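Local structure of testis-expressed protein 101 (Mus musculus, 7BPS) at residues Thr5-Leu13 with Ser27-Cys38; Asp18-Thr26 with Asn95-Trp103. The protein takes part in fertilization by controlling sperm binding to the zona pellucida and sperm migration into the oviduct, probably through ADAM3. One frame throughout, in Å; residues are numbered along the deposited sequence.

From the N terminus, the chain first runs out along strand 6-16, then turns through helix 19-22 and comes back to strand 29-31 beside its own start. Interaction 1 closes this loop of about a dozen residues and also binds strand 6-16 to the beginning of strand 37-46. Interaction 2 closes a much longer one: the turn and return, 18-26, meets 95-103, with strands 29-31, 37-46, 52-61, 68-72 and 80-88 lying between the two segments in sequence. The segments alternate along the chain, so the two closures cross. Their centres are about 18 Å apart, yet they touch directly, with Gln-8 NE2 lying 3.4 Å from Asn-95 CA.

Interaction 1 of 2, residues Thr5-Leu13 with Ser27-Cys38; sequences TYCQVSQTL and SKAEQCNPGELC. With FUC (alpha-L-fucopyranose), chain C.
Cys-7 is tied to Cys-38 by a disulfide, SG to SG 2.0 Å. Cys-32, whose sulfur is bonded to Cys-60, brings a second disulfide alongside: Cys-7 SG and Cys-32 SG lie 3.2 Å apart. The backbone evidence for strand pairing is equally direct. Cys-7 and Glu-30 form a hydrogen-bonded antiparallel pair, Glu-30 N reaching Cys-7 O at 3.0 Å and Cys-7 N answering to Glu-30 O. The pairs Tyr-6/Gln-31 and Gln-8/Ala-29 on either side are non-hydrogen-bonded.

On the face carrying Tyr-6 and Gln-31, the glutamine chain lies across the phenol. With CG anti to the backbone N (chi1 -172°) and the chain extended, Gln-31 sets CG over one ring face, offset toward the rim, and CB 3.6 Å from Tyr-6 CE1. Its NE2 arrives at Tyr-6 OH for a weak hydrogen bond, the amide plane turned 68° from the ring. The Glu-30 chain crosses Val-9 at about a right angle, Val-9 CG2 meeting Glu-30 CB at 3.8 Å, while both valine methyls also approach OE1 of the carboxylate.

The extended Gln-8 side chain reaches the backbone of Ser-27: its OE1 accepts Ser-27 N at 3.0 Å from 61° above the carbonyl plane, and Lys-58 NZ also binds this oxygen, so two donors hold the amide. The hydroxyls Ser-10 OG and Ser-27 OG are 2.6 Å apart, and Ser-27 OG is hydrogen-bonded to Trp-25 O. Meanwhile Asn-94 ND2 bonds Gln-8 O.

Beta fingers that spring from a compact core of disulfides, with the asparagine after the last cysteine bonded to the first strand, are the mark of the three-finger Ly6/uPAR fold.

Interaction 2 of 2, residues Asp18-Thr26 with Asn95-Trp103; sequences DPGRTFNWT and NKDSLASVW. With NAG (2-acetamido-2-deoxy-beta-D-glucopyranose), chain B; SO4 (sulfate ion), chain G.
Leu-99 projects between Phe-23 and Trp-25, joining the turn and return of the first finger to the segment that follows the last cysteine of this Ly6/uPAR domain. With Leu-99 CG anti to the carbonyl carbon and Phe-23 CG anti to the backbone N, Leu-99 CD1 makes a CH-pi contact over the Phe-23 face, 4.0 Å from the ring centroid and 28° off the normal. The other branch, CD2, comes within 3.6 Å of Trp-25 CE3, the two side chains crossing at about a right angle. Farther along, Pro-19 CG packs obliquely on Trp-103 CD1 at 3.7 Å.

One direct backbone bond crosses: Trp-25 N to Asp-97 O, 2.7 Å and straight at 178°, although the donor stands 40° above the carbonyl plane. A water adds a bridge, accepting from Leu-99 N at 3.0 Å and lying between Pro-19 O and Phe-23 O; another joins Thr-26 OG1 to Asn-95 O.

In the next shell, Lys-58 lies against the Trp-25 indole as a cation-pi partner and bonds both Trp-25 O and Lys-96 O, fixing the two segments together from the side of strand 52-61. An ST turn, Ser-98 OG accepting from Ala-100 N, centres on Leu-99. A sulfate, probably from the crystallisation liquor, takes Asp-97 N at 2.8 Å from its O4. Asn-24 OD1 accepts Thr-26 N in an Asx turn, and Asn-24 ND2 carries the glycan, bonded to NAG C1 at 1.5 Å.

Interaction 1 of 2, residues Thr5-Leu13 with Ser27-Cys38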
loop_
_atom_site.group_PDB
_atom_site.type_symbol
_atom_site.label_atom_id
_atom_site.label_comp_id
_atom_site.label_asym_id
_atom_site.label_seq_id
_atom_site.Cartn_x
_atom_site.Cartn_y
_atom_site.Cartn_z
ATOM N N THR A 5 -16.521 -10.449 18.341
ATOM C CA THR A 5 -17.280 -11.133 17.262
ATOM C C THR A 5 -17.978 -10.128 16.327
ATOM O O THR A 5 -18.543 -10.614 15.335
ATOM C CB THR A 5 -18.285 -12.162 17.814
ATOM O OG1 THR A 5 -19.171 -11.562 18.765
ATOM C CG2 THR A 5 -17.599 -13.362 18.433
ATOM N N TYR A 6 -17.935 -8.809 16.567
ATOM C CA TYR A 6 -18.228 -7.776 15.531
ATOM C C TYR A 6 -16.941 -7.015 15.174
ATOM O O TYR A 6 -16.183 -6.616 16.088
ATOM C CB TYR A 6 -19.315 -6.790 15.975
ATOM C CG TYR A 6 -20.695 -7.386 16.102
ATOM C CD1 TYR A 6 -21.601 -7.351 15.046
ATOM C CD2 TYR A 6 -21.096 -8.007 17.277
ATOM C CE1 TYR A 6 -22.866 -7.904 15.160
ATOM C CE2 TYR A 6 -22.360 -8.564 17.406
ATOM C CZ TYR A 6 -23.244 -8.520 16.343
ATOM O OH TYR A 6 -24.484 -9.072 16.470
ATOM N N CYS A 7 -16.734 -6.790 13.875
ATOM C CA CYS A 7 -15.605 -6.013 13.302
ATOM C C CYS A 7 -16.122 -5.008 12.284
ATOM O O CYS A 7 -17.134 -5.289 11.631
ATOM C CB CYS A 7 -14.618 -6.940 12.616
ATOM S SG CYS A 7 -13.903 -8.165 13.741
ATOM N N GLN A 8 -15.450 -3.869 12.126
ATOM C CA GLN A 8 -15.639 -3.010 10.931
ATOM C C GLN A 8 -15.229 -3.818 9.696
ATOM O O GLN A 8 -14.291 -4.679 9.801
ATOM C CB GLN A 8 -14.852 -1.722 11.088
ATOM C CG GLN A 8 -15.484 -0.778 12.099
ATOM C CD GLN A 8 -14.880 0.601 12.014
ATOM O OE1 GLN A 8 -14.327 0.971 10.980
ATOM N NE2 GLN A 8 -14.953 1.359 13.101
ATOM N N VAL A 9 -15.968 -3.651 8.597
ATOM C CA VAL A 9 -15.739 -4.383 7.313
ATOM C C VAL A 9 -15.837 -3.379 6.148
ATOM O O VAL A 9 -16.790 -2.571 6.102
ATOM C CB VAL A 9 -16.719 -5.560 7.150
ATOM C CG1 VAL A 9 -16.492 -6.326 5.852
ATOM C CG2 VAL A 9 -16.636 -6.511 8.340
ATOM N N SER A 10 -14.819 -3.374 5.292
ATOM C CA SER A 10 -14.715 -2.530 4.080
ATOM C C SER A 10 -13.483 -2.958 3.288
ATOM O O SER A 10 -12.482 -3.346 3.905
ATOM C CB SER A 10 -14.691 -1.065 4.403
ATOM O OG SER A 10 -13.748 -0.809 5.409
ATOM N N GLN A 11 -13.618 -2.954 1.969
ATOM C CA GLN A 11 -12.504 -3.134 1.018
ATOM C C GLN A 11 -12.605 -1.951 0.069
ATOM O O GLN A 11 -13.684 -1.826 -0.541
ATOM C CB GLN A 11 -12.598 -4.489 0.308
ATOM C CG GLN A 11 -12.383 -5.686 1.239
ATOM C CD GLN A 11 -13.591 -6.102 2.055
ATOM O OE1 GLN A 11 -14.696 -6.180 1.546
ATOM N NE2 GLN A 11 -13.401 -6.326 3.349
ATOM N N THR A 12 -11.584 -1.091 0.035
ATOM C CA THR A 12 -11.532 0.109 -0.845
ATOM C C THR A 12 -10.176 0.170 -1.543
ATOM O O THR A 12 -9.146 -0.246 -0.970
ATOM C CB THR A 12 -11.822 1.402 -0.071
ATOM O OG1 THR A 12 -10.709 1.697 0.783
ATOM C CG2 THR A 12 -13.086 1.303 0.764
ATOM N N LEU A 13 -10.225 0.629 -2.780
ATOM C CA LEU A 13 -9.091 1.033 -3.622
ATOM C C LEU A 13 -9.367 2.468 -4.066
ATOM O O LEU A 13 -10.454 2.741 -4.549
ATOM C CB LEU A 13 -9.022 0.096 -4.834
ATOM C CG LEU A 13 -8.873 -1.407 -4.564
ATOM C CD1 LEU A 13 -9.166 -2.213 -5.819
ATOM C CD2 LEU A 13 -7.495 -1.758 -4.040
ATOM N N SER A 27 -15.925 2.469 8.985
ATOM C CA SER A 27 -16.704 1.520 8.151
ATOM C C SER A 27 -17.818 0.897 9.010
ATOM O O SER A 27 -17.700 0.935 10.242
ATOM C CB SER A 27 -15.786 0.455 7.579
ATOM O OG SER A 27 -14.619 1.021 6.994
ATOM N N LYS A 28 -18.831 0.313 8.369
ATOM C CA LYS A 28 -19.990 -0.361 9.016
ATOM C C LYS A 28 -19.480 -1.636 9.689
ATOM O O LYS A 28 -18.560 -2.234 9.131
ATOM C CB LYS A 28 -21.066 -0.774 7.998
ATOM C CG LYS A 28 -21.327 0.147 6.799
ATOM C CD LYS A 28 -22.352 1.256 7.021
ATOM C CE LYS A 28 -23.698 0.985 6.378
ATOM N NZ LYS A 28 -24.773 1.784 7.012
ATOM N N ALA A 29 -20.071 -2.032 10.823
ATOM C CA ALA A 29 -19.789 -3.296 11.555
ATOM C C ALA A 29 -20.572 -4.459 10.932
ATOM O O ALA A 29 -21.596 -4.219 10.274
ATOM C CB ALA A 29 -20.146 -3.127 13.012
ATOM N N GLU A 30 -20.053 -5.667 11.067
ATOM C CA GLU A 30 -20.693 -6.936 10.635
ATOM C C GLU A 30 -20.316 -7.996 11.665
ATOM O O GLU A 30 -19.280 -7.811 12.361
ATOM C CB GLU A 30 -20.239 -7.406 9.247
ATOM C CG GLU A 30 -20.728 -6.519 8.115
ATOM C CD GLU A 30 -20.339 -7.026 6.739
ATOM O OE1 GLU A 30 -19.860 -8.178 6.654
ATOM O OE2 GLU A 30 -20.479 -6.248 5.764
ATOM N N GLN A 31 -21.146 -9.029 11.799
ATOM C CA GLN A 31 -20.908 -10.129 12.760
ATOM C C GLN A 31 -19.896 -11.087 12.136
ATOM O O GLN A 31 -20.102 -11.488 10.991
ATOM C CB GLN A 31 -22.223 -10.831 13.090
ATOM C CG GLN A 31 -22.103 -11.855 14.214
ATOM C CD GLN A 31 -23.353 -12.690 14.340
ATOM O OE1 GLN A 31 -23.511 -13.714 13.670
ATOM N NE2 GLN A 31 -24.261 -12.228 15.184
ATOM N N CYS A 32 -18.840 -11.424 12.865
ATOM C CA CYS A 32 -17.846 -12.464 12.479
ATOM C C CYS A 32 -18.414 -13.833 12.867
ATOM O O CYS A 32 -19.273 -13.875 13.775
ATOM C CB CYS A 32 -16.499 -12.219 13.161
ATOM S SG CYS A 32 -15.860 -10.526 12.957
ATOM N N ASN A 33 -17.940 -14.905 12.227
ATOM C CA ASN A 33 -18.067 -16.283 12.766
ATOM C C ASN A 33 -17.386 -16.323 14.135
ATOM O O ASN A 33 -16.611 -15.429 14.474
ATOM C CB ASN A 33 -17.497 -17.317 11.797
ATOM C CG ASN A 33 -18.094 -17.200 10.410
ATOM O OD1 ASN A 33 -19.311 -17.157 10.246
ATOM N ND2 ASN A 33 -17.243 -17.134 9.404
ATOM N N PRO A 34 -17.672 -17.331 14.993
ATOM C CA PRO A 34 -16.987 -17.444 16.289
ATOM C C PRO A 34 -15.491 -17.784 16.132
ATOM O O PRO A 34 -15.121 -18.345 15.096
ATOM C CB PRO A 34 -17.753 -18.569 17.002
ATOM C CG PRO A 34 -19.051 -18.712 16.217
ATOM C CD PRO A 34 -18.681 -18.381 14.787
ATOM N N GLY A 35 -14.665 -17.425 17.121
ATOM C CA GLY A 35 -13.197 -17.620 17.056
ATOM C C GLY A 35 -12.572 -16.960 15.829
ATOM O O GLY A 35 -11.690 -17.603 15.177
ATOM N N GLU A 36 -13.074 -15.760 15.492
ATOM C CA GLU A 36 -12.501 -14.779 14.532
ATOM C C GLU A 36 -12.221 -13.468 15.278
ATOM O O GLU A 36 -12.972 -13.129 16.215
ATOM C CB GLU A 36 -13.434 -14.520 13.342
ATOM C CG GLU A 36 -13.424 -15.629 12.303
ATOM C CD GLU A 36 -14.327 -15.385 11.101
ATOM O OE1 GLU A 36 -15.140 -14.423 11.147
ATOM O OE2 GLU A 36 -14.218 -16.156 10.122
ATOM N N LEU A 37 -11.175 -12.758 14.865
ATOM C CA LEU A 37 -10.857 -11.401 15.374
ATOM C C LEU A 37 -10.962 -10.398 14.227
ATOM O O LEU A 37 -11.303 -10.818 13.105
ATOM C CB LEU A 37 -9.476 -11.393 16.042
ATOM C CG LEU A 37 -8.346 -12.096 15.306
ATOM C CD1 LEU A 37 -7.672 -11.149 14.339
ATOM C CD2 LEU A 37 -7.334 -12.631 16.289
ATOM N N CYS A 38 -10.736 -9.121 14.537
ATOM C CA CYS A 38 -10.755 -7.995 13.581
ATOM C C CYS A 38 -9.343 -7.707 13.049
ATOM O O CYS A 38 -8.345 -7.945 13.758
ATOM C CB CYS A 38 -11.305 -6.765 14.272
ATOM S SG CYS A 38 -12.888 -7.043 15.107
HETATM C C1 FUC C . -20.919 7.029 7.616
HETATM C C2 FUC C . -21.355 6.778 6.192
HETATM C C3 FUC C . -20.151 6.147 5.474
HETATM C C4 FUC C . -19.621 4.910 6.206
HETATM C C5 FUC C . -19.688 4.973 7.760
HETATM C C6 FUC C . -19.967 3.608 8.378
HETATM O O2 FUC C . -21.790 8.042 5.658
HETATM O O3 FUC C . -20.456 5.751 4.127
HETATM O O4 FUC C . -20.284 3.743 5.682
HETATM O O5 FUC C . -20.654 5.856 8.364
#

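Interaction 2 of 2, residues Asp18-Thr26 with Asn95-Trp103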
loop_
_atom_site.group_PDB
_atom_site.type_symbol
_atom_site.label_atom_id
_atom_site.label_comp_id
_atom_site.label_asym_id
_atom_site.label_seq_id
_atom_site.Cartn_x
_atom_site.Cartn_y
_atom_site.Cartn_z
ATOM N N ASP A 18 -4.323 13.664 -0.675
ATOM C CA ASP A 18 -3.734 13.943 0.655
ATOM C C ASP A 18 -4.365 12.973 1.654
ATOM O O ASP A 18 -5.181 13.361 2.488
ATOM C CB ASP A 18 -3.953 15.423 0.991
ATOM C CG ASP A 18 -3.093 15.966 2.118
ATOM O OD1 ASP A 18 -2.220 15.224 2.639
ATOM O OD2 ASP A 18 -3.300 17.143 2.450
ATOM N N PRO A 19 -4.067 11.659 1.531
ATOM C CA PRO A 19 -4.737 10.637 2.337
ATOM C C PRO A 19 -4.513 10.795 3.844
ATOM O O PRO A 19 -5.396 10.409 4.592
ATOM C CB PRO A 19 -4.145 9.309 1.845
ATOM C CG PRO A 19 -2.899 9.697 1.084
ATOM C CD PRO A 19 -3.159 11.084 0.534
ATOM N N GLY A 20 -3.365 11.350 4.240
ATOM C CA GLY A 20 -3.079 11.773 5.630
ATOM C C GLY A 20 -4.187 12.634 6.226
ATOM O O GLY A 20 -4.606 12.356 7.380
ATOM N N ARG A 21 -4.676 13.616 5.468
ATOM C CA ARG A 21 -5.702 14.593 5.927
ATOM C C ARG A 21 -7.115 13.999 5.764
ATOM O O ARG A 21 -7.850 13.947 6.757
ATOM C CB ARG A 21 -5.609 15.913 5.142
ATOM C CG ARG A 21 -4.869 17.060 5.828
ATOM C CD ARG A 21 -5.423 18.434 5.446
ATOM N NE ARG A 21 -5.318 18.763 4.018
ATOM C CZ ARG A 21 -6.328 18.831 3.138
ATOM N NH1 ARG A 21 -6.078 19.136 1.873
ATOM N NH2 ARG A 21 -7.579 18.607 3.507
ATOM N N THR A 22 -7.473 13.574 4.554
ATOM C CA THR A 22 -8.873 13.498 4.057
ATOM C C THR A 22 -9.506 12.107 4.241
ATOM O O THR A 22 -10.744 12.032 4.248
ATOM C CB THR A 22 -8.896 13.879 2.574
ATOM O OG1 THR A 22 -8.101 12.908 1.882
ATOM C CG2 THR A 22 -8.383 15.288 2.352
ATOM N N PHE A 23 -8.710 11.043 4.361
ATOM C CA PHE A 23 -9.188 9.639 4.256
ATOM C C PHE A 23 -9.971 9.269 5.503
ATOM O O PHE A 23 -9.378 9.286 6.590
ATOM C CB PHE A 23 -8.025 8.663 4.094
ATOM C CG PHE A 23 -8.434 7.304 3.605
ATOM C CD1 PHE A 23 -8.805 6.315 4.496
ATOM C CD2 PHE A 23 -8.423 7.011 2.250
ATOM C CE1 PHE A 23 -9.166 5.051 4.051
ATOM C CE2 PHE A 23 -8.784 5.746 1.802
ATOM C CZ PHE A 23 -9.144 4.765 2.708
ATOM N N ASN A 24 -11.256 8.975 5.333
ATOM C CA ASN A 24 -12.158 8.460 6.398
ATOM C C ASN A 24 -12.241 6.923 6.295
ATOM O O ASN A 24 -12.924 6.433 5.382
ATOM C CB ASN A 24 -13.549 9.106 6.330
ATOM C CG ASN A 24 -14.388 8.781 7.541
ATOM O OD1 ASN A 24 -14.071 7.842 8.266
ATOM N ND2 ASN A 24 -15.440 9.553 7.784
ATOM N N TRP A 25 -11.613 6.207 7.229
ATOM C CA TRP A 25 -11.522 4.718 7.267
ATOM C C TRP A 25 -12.632 4.079 8.134
ATOM O O TRP A 25 -12.738 2.836 8.131
ATOM C CB TRP A 25 -10.132 4.315 7.776
ATOM C CG TRP A 25 -9.688 2.948 7.369
ATOM C CD1 TRP A 25 -10.312 2.093 6.518
ATOM C CD2 TRP A 25 -8.462 2.310 7.762
ATOM N NE1 TRP A 25 -9.577 0.946 6.387
ATOM C CE2 TRP A 25 -8.438 1.052 7.131
ATOM C CE3 TRP A 25 -7.394 2.671 8.595
ATOM C CZ2 TRP A 25 -7.371 0.177 7.272
ATOM C CZ3 TRP A 25 -6.351 1.789 8.759
ATOM C CH2 TRP A 25 -6.340 0.560 8.098
ATOM N N THR A 26 -13.415 4.879 8.862
ATOM C CA THR A 26 -14.606 4.414 9.621
ATOM C C THR A 26 -15.571 3.702 8.659
ATOM O O THR A 26 -15.961 4.292 7.648
ATOM C CB THR A 26 -15.282 5.570 10.371
ATOM O OG1 THR A 26 -14.301 6.144 11.237
ATOM C CG2 THR A 26 -16.506 5.151 11.166
ATOM N N ASN A 95 -11.023 0.138 14.514
ATOM C CA ASN A 95 -11.860 1.358 14.467
ATOM C C ASN A 95 -11.016 2.599 14.108
ATOM O O ASN A 95 -11.519 3.724 14.268
ATOM C CB ASN A 95 -12.598 1.507 15.802
ATOM C CG ASN A 95 -11.687 1.813 16.978
ATOM O OD1 ASN A 95 -10.473 1.607 16.932
ATOM N ND2 ASN A 95 -12.268 2.336 18.049
ATOM N N LYS A 96 -9.798 2.430 13.601
ATOM C CA LYS A 96 -8.990 3.584 13.124
ATOM C C LYS A 96 -9.803 4.338 12.057
ATOM O O LYS A 96 -10.349 3.691 11.164
ATOM C CB LYS A 96 -7.642 3.086 12.603
ATOM C CG LYS A 96 -6.644 4.183 12.270
ATOM C CD LYS A 96 -5.208 3.744 12.451
ATOM C CE LYS A 96 -4.207 4.854 12.209
ATOM N NZ LYS A 96 -4.359 5.981 13.158
ATOM N N ASP A 97 -9.916 5.660 12.165
ATOM C CA ASP A 97 -10.797 6.504 11.312
ATOM C C ASP A 97 -9.941 7.228 10.266
ATOM O O ASP A 97 -10.467 7.563 9.199
ATOM C CB ASP A 97 -11.651 7.425 12.193
ATOM C CG ASP A 97 -11.375 8.915 12.106
ATOM O OD1 ASP A 97 -11.674 9.504 11.032
ATOM O OD2 ASP A 97 -10.927 9.490 13.134
ATOM N N SER A 98 -8.663 7.426 10.556
ATOM C CA SER A 98 -7.769 8.420 9.901
ATOM C C SER A 98 -6.384 7.792 9.701
ATOM O O SER A 98 -5.968 6.955 10.539
ATOM C CB SER A 98 -7.720 9.703 10.727
ATOM O OG SER A 98 -6.395 10.195 10.939
ATOM N N LEU A 99 -5.696 8.199 8.633
ATOM C CA LEU A 99 -4.353 7.697 8.260
ATOM C C LEU A 99 -3.275 8.707 8.671
ATOM O O LEU A 99 -2.106 8.583 8.191
ATOM C CB LEU A 99 -4.345 7.473 6.747
ATOM C CG LEU A 99 -5.420 6.542 6.202
ATOM C CD1 LEU A 99 -5.159 6.264 4.736
ATOM C CD2 LEU A 99 -5.482 5.237 6.975
ATOM N N ALA A 100 -3.615 9.680 9.514
ATOM C CA ALA A 100 -2.708 10.794 9.885
ATOM C C ALA A 100 -1.429 10.232 10.526
ATOM O O ALA A 100 -0.345 10.675 10.147
ATOM C CB ALA A 100 -3.431 11.762 10.795
ATOM N N SER A 101 -1.547 9.264 11.432
ATOM C CA SER A 101 -0.405 8.651 12.158
ATOM C C SER A 101 0.345 7.643 11.274
ATOM O O SER A 101 1.311 7.075 11.775
ATOM C CB SER A 101 -0.871 7.988 13.429
ATOM O OG SER A 101 -1.609 6.809 13.127
ATOM N N VAL A 102 -0.078 7.406 10.028
ATOM C CA VAL A 102 0.465 6.318 9.162
ATOM C C VAL A 102 1.365 6.917 8.080
ATOM O O VAL A 102 2.414 6.313 7.828
ATOM C CB VAL A 102 -0.686 5.517 8.523
ATOM C CG1 VAL A 102 -0.201 4.439 7.568
ATOM C CG2 VAL A 102 -1.594 4.923 9.573
ATOM N N TRP A 103 0.963 8.030 7.451
ATOM C CA TRP A 103 1.519 8.473 6.133
ATOM C C TRP A 103 2.284 9.799 6.292
ATOM O O TRP A 103 1.609 10.818 6.124
ATOM C CB TRP A 103 0.377 8.547 5.091
ATOM C CG TRP A 103 0.758 8.860 3.667
ATOM C CD1 TRP A 103 0.319 9.920 2.929
ATOM C CD2 TRP A 103 1.589 8.085 2.773
ATOM N NE1 TRP A 103 0.828 9.872 1.658
ATOM C CE2 TRP A 103 1.619 8.760 1.535
ATOM C CE3 TRP A 103 2.334 6.907 2.911
ATOM C CZ2 TRP A 103 2.384 8.303 0.457
ATOM C CZ3 TRP A 103 3.078 6.449 1.846
ATOM C CH2 TRP A 103 3.101 7.135 0.634
HETATM C C1 NAG B . -16.305 9.395 8.940
HETATM C C2 NAG B . -16.301 10.641 9.863
HETATM C C3 NAG B . -17.127 10.342 11.133
HETATM C C4 NAG B . -18.531 9.922 10.731
HETATM C C5 NAG B . -18.419 8.668 9.843
HETATM C C6 NAG B . -19.828 8.165 9.550
HETATM C C7 NAG B . -14.507 12.405 10.002
HETATM C C8 NAG B . -13.182 12.790 10.614
HETATM N N2 NAG B . -14.955 11.137 10.247
HETATM O O3 NAG B . -17.253 11.462 12.019
HETATM O O4 NAG B . -19.349 9.728 11.909
HETATM O O5 NAG B . -17.646 8.935 8.640
HETATM O O6 NAG B . -19.876 7.445 8.322
HETATM O O7 NAG B . -15.131 13.236 9.336
HETATM S S SO4 G . -7.799 7.503 14.530
HETATM O O1 SO4 G . -6.869 6.723 15.313
HETATM O O2 SO4 G . -7.884 8.843 15.068
HETATM O O3 SO4 G . -7.333 7.561 13.166
HETATM O O4 SO4 G . -9.105 6.893 14.573
HETATM O O HOH W 1 -6.791 10.382 6.957
HETATM O O HOH W 2 -13.940 4.021 13.297
#